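PDB 4AIB: ornithine decarboxylase from Entamoeba histolytica, which probably catalyses the decarboxylation of L-ornithine to putrescine with pyridoxal 5'-phosphate as cofactor, the single step from ornithine to putrescine. Local coordinates for residues 311-325 with 343-357. Sequence-based numbering, arbitrary orientation.
Sequences CECITQKVNENTKMY and QELPEMEPGKDWLLF
Two antiparallel pairings in the beta domain of this class-II decarboxylase join 311-325 to 343-357: Tyr325 with Leu345 in the hairpin of strands 324-330 and 341-346, and the short, weakly bonded strand 312-313 with strand 354-360. In the hairpin, Leu345 N donates to Tyr325 O and Tyr325 N to Leu345 O, at 2.9 Å each; the latter donor stands 43° above the carbonyl plane of Leu345. At the second pairing Leu356 N gives a nearly straight bond to Glu312 O (3.2 Å, 172° at the hydrogen), while the return bond from Glu312 N to Leu356 O is weak. Strand 354-360 also pairs with strand 267-281 (Leu355 with Ser271), so 312-313 is added to the beta-domain sheet here. Beyond it, Thr315 OG1 is gripped twice: it donates to the anti lone pair of Asp353 OD1 at 2.6 Å and accepts from Trp354 N. Asp353 OD2 receives Glu349 N at 2.7 Å, which should fix the carboxylate's rotation. Linking the two pairings, Gln343 of the hairpin extends its chain, with CG anti to the backbone N (chi1 -153°), and OE1 accepts a hydrogen bond from Cys311 N at 2.7 Å, the donor lying in the plane of the Gln343 amide carbonyl, on a lone pair. Cys311 CB sits over one face of the Phe357 ring, 3.9 Å from its centroid, a CH-pi contact. On the side facing helix 6-16, Ile314 CD1 packs against Leu356 CB.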
loop_
_atom_site.group_PDB
_atom_site.type_symbol
_atom_site.label_atom_id
_atom_site.label_comp_id
_atom_site.label_asym_id
_atom_site.label_seq_id
_atom_site.Cartn_x
_atom_site.Cartn_y
_atom_site.Cartn_z
ATOM N N CYS A 311 -9.735 19.669 0.600
ATOM C CA CYS A 311 -8.541 20.492 0.783
ATOM C C CYS A 311 -8.789 21.916 0.288
ATOM O O CYS A 311 -9.810 22.190 -0.343
ATOM C CB CYS A 311 -7.361 19.885 0.026
ATOM S SG CYS A 311 -7.491 20.037 -1.770
ATOM N N GLU A 312 -7.846 22.814 0.561
ATOM C CA GLU A 312 -7.940 24.197 0.091
ATOM C C GLU A 312 -6.581 24.782 -0.301
ATOM O O GLU A 312 -5.538 24.358 0.204
ATOM C CB GLU A 312 -8.645 25.087 1.128
ATOM C CG GLU A 312 -8.093 24.985 2.543
ATOM C CD GLU A 312 -8.705 26.002 3.488
ATOM O OE1 GLU A 312 -9.863 25.803 3.912
ATOM O OE2 GLU A 312 -8.025 26.997 3.819
ATOM N N CYS A 313 -6.604 25.748 -1.217
ATOM C CA CYS A 313 -5.390 26.427 -1.652
ATOM C C CYS A 313 -5.035 27.550 -0.683
ATOM O O CYS A 313 -5.641 28.623 -0.710
ATOM C CB CYS A 313 -5.550 26.968 -3.071
ATOM S SG CYS A 313 -4.097 27.857 -3.665
ATOM N N ILE A 314 -4.038 27.286 0.158
ATOM C CA ILE A 314 -3.659 28.166 1.267
ATOM C C ILE A 314 -2.878 29.413 0.835
ATOM O O ILE A 314 -3.008 30.482 1.444
ATOM C CB ILE A 314 -2.901 27.356 2.356
ATOM C CG1 ILE A 314 -3.846 26.970 3.494
ATOM C CG2 ILE A 314 -1.725 28.122 2.939
ATOM C CD1 ILE A 314 -4.947 26.015 3.100
ATOM N N THR A 315 -2.086 29.265 -0.224
ATOM C CA THR A 315 -1.184 30.315 -0.705
ATOM C C THR A 315 -1.897 31.568 -1.209
ATOM O O THR A 315 -1.385 32.679 -1.051
ATOM C CB THR A 315 -0.269 29.784 -1.820
ATOM O OG1 THR A 315 -1.034 28.937 -2.687
ATOM C CG2 THR A 315 0.882 28.987 -1.228
ATOM N N GLN A 316 -3.066 31.388 -1.820
ATOM C CA GLN A 316 -3.890 32.514 -2.260
ATOM C C GLN A 316 -5.277 32.477 -1.619
ATOM O O GLN A 316 -5.956 31.447 -1.639
ATOM C CB GLN A 316 -3.983 32.583 -3.793
ATOM C CG GLN A 316 -4.453 31.305 -4.478
ATOM C CD GLN A 316 -4.550 31.431 -5.988
ATOM O OE1 GLN A 316 -5.392 30.791 -6.618
ATOM N NE2 GLN A 316 -3.688 32.254 -6.579
ATOM N N LYS A 317 -5.679 33.605 -1.040
ATOM C CA LYS A 317 -6.972 33.721 -0.373
ATOM C C LYS A 317 -8.075 33.990 -1.393
ATOM O O LYS A 317 -7.910 34.815 -2.295
ATOM C CB LYS A 317 -6.928 34.828 0.691
ATOM C CG LYS A 317 -8.018 34.743 1.754
ATOM C CD LYS A 317 -9.235 35.584 1.396
ATOM C CE LYS A 317 -10.410 35.306 2.320
ATOM N NZ LYS A 317 -10.200 35.836 3.697
ATOM N N VAL A 318 -9.194 33.287 -1.241
ATOM C CA VAL A 318 -10.337 33.429 -2.146
ATOM C C VAL A 318 -11.046 34.776 -1.968
ATOM O O VAL A 318 -11.574 35.081 -0.895
ATOM C CB VAL A 318 -11.331 32.237 -2.027
ATOM C CG1 VAL A 318 -11.679 31.935 -0.572
ATOM C CG2 VAL A 318 -12.587 32.483 -2.853
ATOM N N ASN A 319 -11.032 35.583 -3.027
ATOM C CA ASN A 319 -11.771 36.846 -3.055
ATOM C C ASN A 319 -13.151 36.680 -3.696
ATOM O O ASN A 319 -13.514 37.413 -4.622
ATOM C CB ASN A 319 -10.960 37.959 -3.741
ATOM C CG ASN A 319 -10.158 37.462 -4.929
ATOM O OD1 ASN A 319 -9.161 36.757 -4.769
ATOM N ND2 ASN A 319 -10.576 37.846 -6.129
ATOM N N GLU A 320 -13.910 35.715 -3.172
ATOM C CA GLU A 320 -15.206 35.289 -3.721
ATOM C C GLU A 320 -15.105 34.917 -5.206
ATOM O O GLU A 320 -14.957 33.740 -5.544
ATOM C CB GLU A 320 -16.305 36.334 -3.461
ATOM C CG GLU A 320 -17.724 35.868 -3.774
ATOM C CD GLU A 320 -18.333 34.991 -2.689
ATOM O OE1 GLU A 320 -17.696 34.000 -2.273
ATOM O OE2 GLU A 320 -19.468 35.290 -2.262
ATOM N N ASN A 321 -15.177 35.921 -6.077
ATOM C CA ASN A 321 -15.019 35.719 -7.514
ATOM C C ASN A 321 -13.546 35.614 -7.911
ATOM O O ASN A 321 -12.986 36.520 -8.535
ATOM C CB ASN A 321 -15.721 36.836 -8.298
ATOM C CG ASN A 321 -17.231 36.810 -8.130
ATOM O OD1 ASN A 321 -17.746 36.688 -7.018
ATOM N ND2 ASN A 321 -17.948 36.935 -9.241
ATOM N N THR A 322 -12.925 34.498 -7.533
ATOM C CA THR A 322 -11.523 34.232 -7.849
ATOM C C THR A 322 -11.418 33.187 -8.958
ATOM O O THR A 322 -10.390 32.521 -9.095
ATOM C CB THR A 322 -10.744 33.740 -6.609
ATOM O OG1 THR A 322 -11.312 34.307 -5.426
ATOM C CG2 THR A 322 -9.267 34.126 -6.702
ATOM N N LYS A 323 -12.493 33.057 -9.739
ATOM C CA LYS A 323 -12.590 32.101 -10.851
ATOM C C LYS A 323 -12.296 30.662 -10.415
ATOM O O LYS A 323 -11.187 30.155 -10.607
ATOM C CB LYS A 323 -11.699 32.512 -12.038
ATOM C CG LYS A 323 -12.042 33.854 -12.678
ATOM C CD LYS A 323 -11.262 35.013 -12.065
ATOM C CE LYS A 323 -9.805 35.015 -12.505
ATOM N NZ LYS A 323 -9.008 36.054 -11.794
ATOM N N MET A 324 -13.295 30.017 -9.822
ATOM C CA MET A 324 -13.165 28.635 -9.371
ATOM C C MET A 324 -13.377 27.636 -10.506
ATOM O O MET A 324 -14.369 27.711 -11.236
ATOM C CB MET A 324 -14.132 28.349 -8.221
ATOM C CG MET A 324 -13.486 28.330 -6.845
ATOM S SD MET A 324 -12.770 29.897 -6.322
ATOM C CE MET A 324 -12.189 29.445 -4.690
ATOM N N TYR A 325 -12.435 26.706 -10.642
ATOM C CA TYR A 325 -12.507 25.654 -11.654
ATOM C C TYR A 325 -12.528 24.274 -11.001
ATOM O O TYR A 325 -11.924 24.074 -9.945
ATOM C CB TYR A 325 -11.318 25.750 -12.617
ATOM C CG TYR A 325 -11.194 27.076 -13.335
ATOM C CD1 TYR A 325 -11.982 27.365 -14.450
ATOM C CD2 TYR A 325 -10.279 28.038 -12.909
ATOM C CE1 TYR A 325 -11.869 28.578 -15.113
ATOM C CE2 TYR A 325 -10.156 29.253 -13.568
ATOM C CZ TYR A 325 -10.954 29.518 -14.667
ATOM O OH TYR A 325 -10.838 30.722 -15.322
ATOM N N GLN A 343 -12.084 18.500 -6.528
ATOM C CA GLN A 343 -12.608 19.632 -5.776
ATOM C C GLN A 343 -12.595 20.934 -6.568
ATOM O O GLN A 343 -11.808 21.101 -7.503
ATOM C CB GLN A 343 -11.814 19.800 -4.479
ATOM C CG GLN A 343 -12.590 20.447 -3.343
ATOM C CD GLN A 343 -11.920 20.255 -1.996
ATOM O OE1 GLN A 343 -10.768 19.831 -1.918
ATOM N NE2 GLN A 343 -12.645 20.564 -0.926
ATOM N N GLU A 344 -13.488 21.840 -6.172
ATOM C CA GLU A 344 -13.572 23.189 -6.715
ATOM C C GLU A 344 -12.418 24.025 -6.161
ATOM O O GLU A 344 -12.339 24.264 -4.952
ATOM C CB GLU A 344 -14.923 23.806 -6.331
ATOM C CG GLU A 344 -15.237 25.147 -6.975
ATOM C CD GLU A 344 -15.999 25.033 -8.286
ATOM O OE1 GLU A 344 -15.841 24.022 -9.007
ATOM O OE2 GLU A 344 -16.758 25.974 -8.601
ATOM N N LEU A 345 -11.523 24.457 -7.048
ATOM C CA LEU A 345 -10.327 25.207 -6.655
ATOM C C LEU A 345 -9.973 26.310 -7.654
ATOM O O LEU A 345 -10.215 26.160 -8.851
ATOM C CB LEU A 345 -9.132 24.258 -6.497
ATOM C CG LEU A 345 -8.996 23.471 -5.191
ATOM C CD1 LEU A 345 -8.095 22.265 -5.397
ATOM C CD2 LEU A 345 -8.468 24.349 -4.065
ATOM N N PRO A 346 -9.385 27.423 -7.166
ATOM C CA PRO A 346 -8.932 28.476 -8.079
ATOM C C PRO A 346 -7.723 28.018 -8.894
ATOM O O PRO A 346 -7.045 27.066 -8.499
ATOM C CB PRO A 346 -8.536 29.613 -7.133
ATOM C CG PRO A 346 -8.175 28.935 -5.857
ATOM C CD PRO A 346 -9.096 27.754 -5.757
ATOM N N GLU A 347 -7.468 28.679 -10.021
ATOM C CA GLU A 347 -6.325 28.345 -10.870
ATOM C C GLU A 347 -5.022 28.543 -10.100
ATOM O O GLU A 347 -4.771 29.616 -9.547
ATOM C CB GLU A 347 -6.326 29.181 -12.154
ATOM C CG GLU A 347 -5.335 28.701 -13.207
ATOM C CD GLU A 347 -5.219 29.641 -14.395
ATOM O OE1 GLU A 347 -5.282 30.874 -14.201
ATOM O OE2 GLU A 347 -5.053 29.141 -15.528
ATOM N N MET A 348 -4.206 27.493 -10.064
ATOM C CA MET A 348 -2.975 27.493 -9.283
ATOM C C MET A 348 -1.731 27.433 -10.163
ATOM O O MET A 348 -1.781 26.956 -11.297
ATOM C CB MET A 348 -2.977 26.333 -8.285
ATOM C CG MET A 348 -3.994 26.483 -7.164
ATOM S SD MET A 348 -4.029 25.084 -6.028
ATOM C CE MET A 348 -4.879 23.847 -7.008
ATOM N N GLU A 349 -0.618 27.927 -9.625
ATOM C CA GLU A 349 0.665 27.919 -10.315
ATOM C C GLU A 349 1.635 26.985 -9.589
ATOM O O GLU A 349 1.957 27.215 -8.421
ATOM C CB GLU A 349 1.232 29.341 -10.393
ATOM C CG GLU A 349 2.498 29.485 -11.228
ATOM C CD GLU A 349 3.002 30.917 -11.286
ATOM O OE1 GLU A 349 2.238 31.807 -11.720
ATOM O OE2 GLU A 349 4.168 31.152 -10.905
ATOM N N PRO A 350 2.093 25.920 -10.277
ATOM C CA PRO A 350 3.021 24.951 -9.685
ATOM C C PRO A 350 4.356 25.592 -9.313
ATOM O O PRO A 350 4.963 26.286 -10.133
ATOM C CB PRO A 350 3.214 23.913 -10.799
ATOM C CG PRO A 350 2.033 24.079 -11.691
ATOM C CD PRO A 350 1.719 25.543 -11.651
ATOM N N GLY A 351 4.794 25.359 -8.079
ATOM C CA GLY A 351 6.009 25.973 -7.554
ATOM C C GLY A 351 5.718 27.190 -6.695
ATOM O O GLY A 351 6.583 27.655 -5.950
ATOM N N LYS A 352 4.493 27.703 -6.799
ATOM C CA LYS A 352 4.072 28.878 -6.042
ATOM C C LYS A 352 2.925 28.544 -5.088
ATOM O O LYS A 352 2.929 28.979 -3.935
ATOM C CB LYS A 352 3.679 30.016 -6.997
ATOM C CG LYS A 352 3.568 31.396 -6.358
ATOM C CD LYS A 352 2.138 31.726 -5.954
ATOM C CE LYS A 352 2.041 33.106 -5.323
ATOM N NZ LYS A 352 0.643 33.436 -4.927
ATOM N N ASP A 353 1.955 27.770 -5.573
ATOM C CA ASP A 353 0.759 27.433 -4.800
ATOM C C ASP A 353 0.870 26.104 -4.054
ATOM O O ASP A 353 1.521 25.167 -4.523
ATOM C CB ASP A 353 -0.483 27.442 -5.697
ATOM C CG ASP A 353 -0.916 28.845 -6.085
ATOM O OD1 ASP A 353 -1.365 29.605 -5.200
ATOM O OD2 ASP A 353 -0.817 29.189 -7.281
ATOM N N TRP A 354 0.224 26.039 -2.891
ATOM C CA TRP A 354 0.264 24.863 -2.022
ATOM C C TRP A 354 -1.111 24.426 -1.594
ATOM O O TRP A 354 -2.060 25.219 -1.591
ATOM C CB TRP A 354 1.122 25.142 -0.791
ATOM C CG TRP A 354 2.612 25.131 -1.047
ATOM C CD1 TRP A 354 3.347 26.006 -1.842
ATOM C CD2 TRP A 354 3.608 24.201 -0.489
ATOM N NE1 TRP A 354 4.680 25.686 -1.823
ATOM C CE2 TRP A 354 4.906 24.617 -1.033
ATOM C CE3 TRP A 354 3.555 23.107 0.369
ATOM C CZ2 TRP A 354 6.082 23.952 -0.717
ATOM C CZ3 TRP A 354 4.748 22.445 0.679
ATOM C CH2 TRP A 354 5.981 22.859 0.148
ATOM N N LEU A 355 -1.223 23.153 -1.224
ATOM C CA LEU A 355 -2.482 22.568 -0.772
ATOM C C LEU A 355 -2.368 22.089 0.668
ATOM O O LEU A 355 -1.392 21.434 1.029
ATOM C CB LEU A 355 -2.871 21.383 -1.663
ATOM C CG LEU A 355 -3.626 21.582 -2.980
ATOM C CD1 LEU A 355 -2.827 22.371 -4.003
ATOM C CD2 LEU A 355 -4.006 20.225 -3.551
ATOM N N LEU A 356 -3.363 22.421 1.487
ATOM C CA LEU A 356 -3.455 21.877 2.839
ATOM C C LEU A 356 -4.603 20.878 2.930
ATOM O O LEU A 356 -5.759 21.225 2.684
ATOM C CB LEU A 356 -3.621 22.991 3.883
ATOM C CG LEU A 356 -4.084 22.641 5.309
ATOM C CD1 LEU A 356 -3.027 21.868 6.085
ATOM C CD2 LEU A 356 -4.483 23.896 6.073
ATOM N N PHE A 357 -4.265 19.637 3.267
ATOM C CA PHE A 357 -5.257 18.601 3.522
ATOM C C PHE A 357 -5.501 18.526 5.029
ATOM O O PHE A 357 -4.677 17.972 5.763
ATOM C CB PHE A 357 -4.783 17.248 2.979
ATOM C CG PHE A 357 -4.653 17.201 1.480
ATOM C CD1 PHE A 357 -3.475 17.600 0.854
ATOM C CD2 PHE A 357 -5.705 16.744 0.692
ATOM C CE1 PHE A 357 -3.353 17.554 -0.527
ATOM C CE2 PHE A 357 -5.589 16.695 -0.689
ATOM C CZ PHE A 357 -4.411 17.101 -1.299
#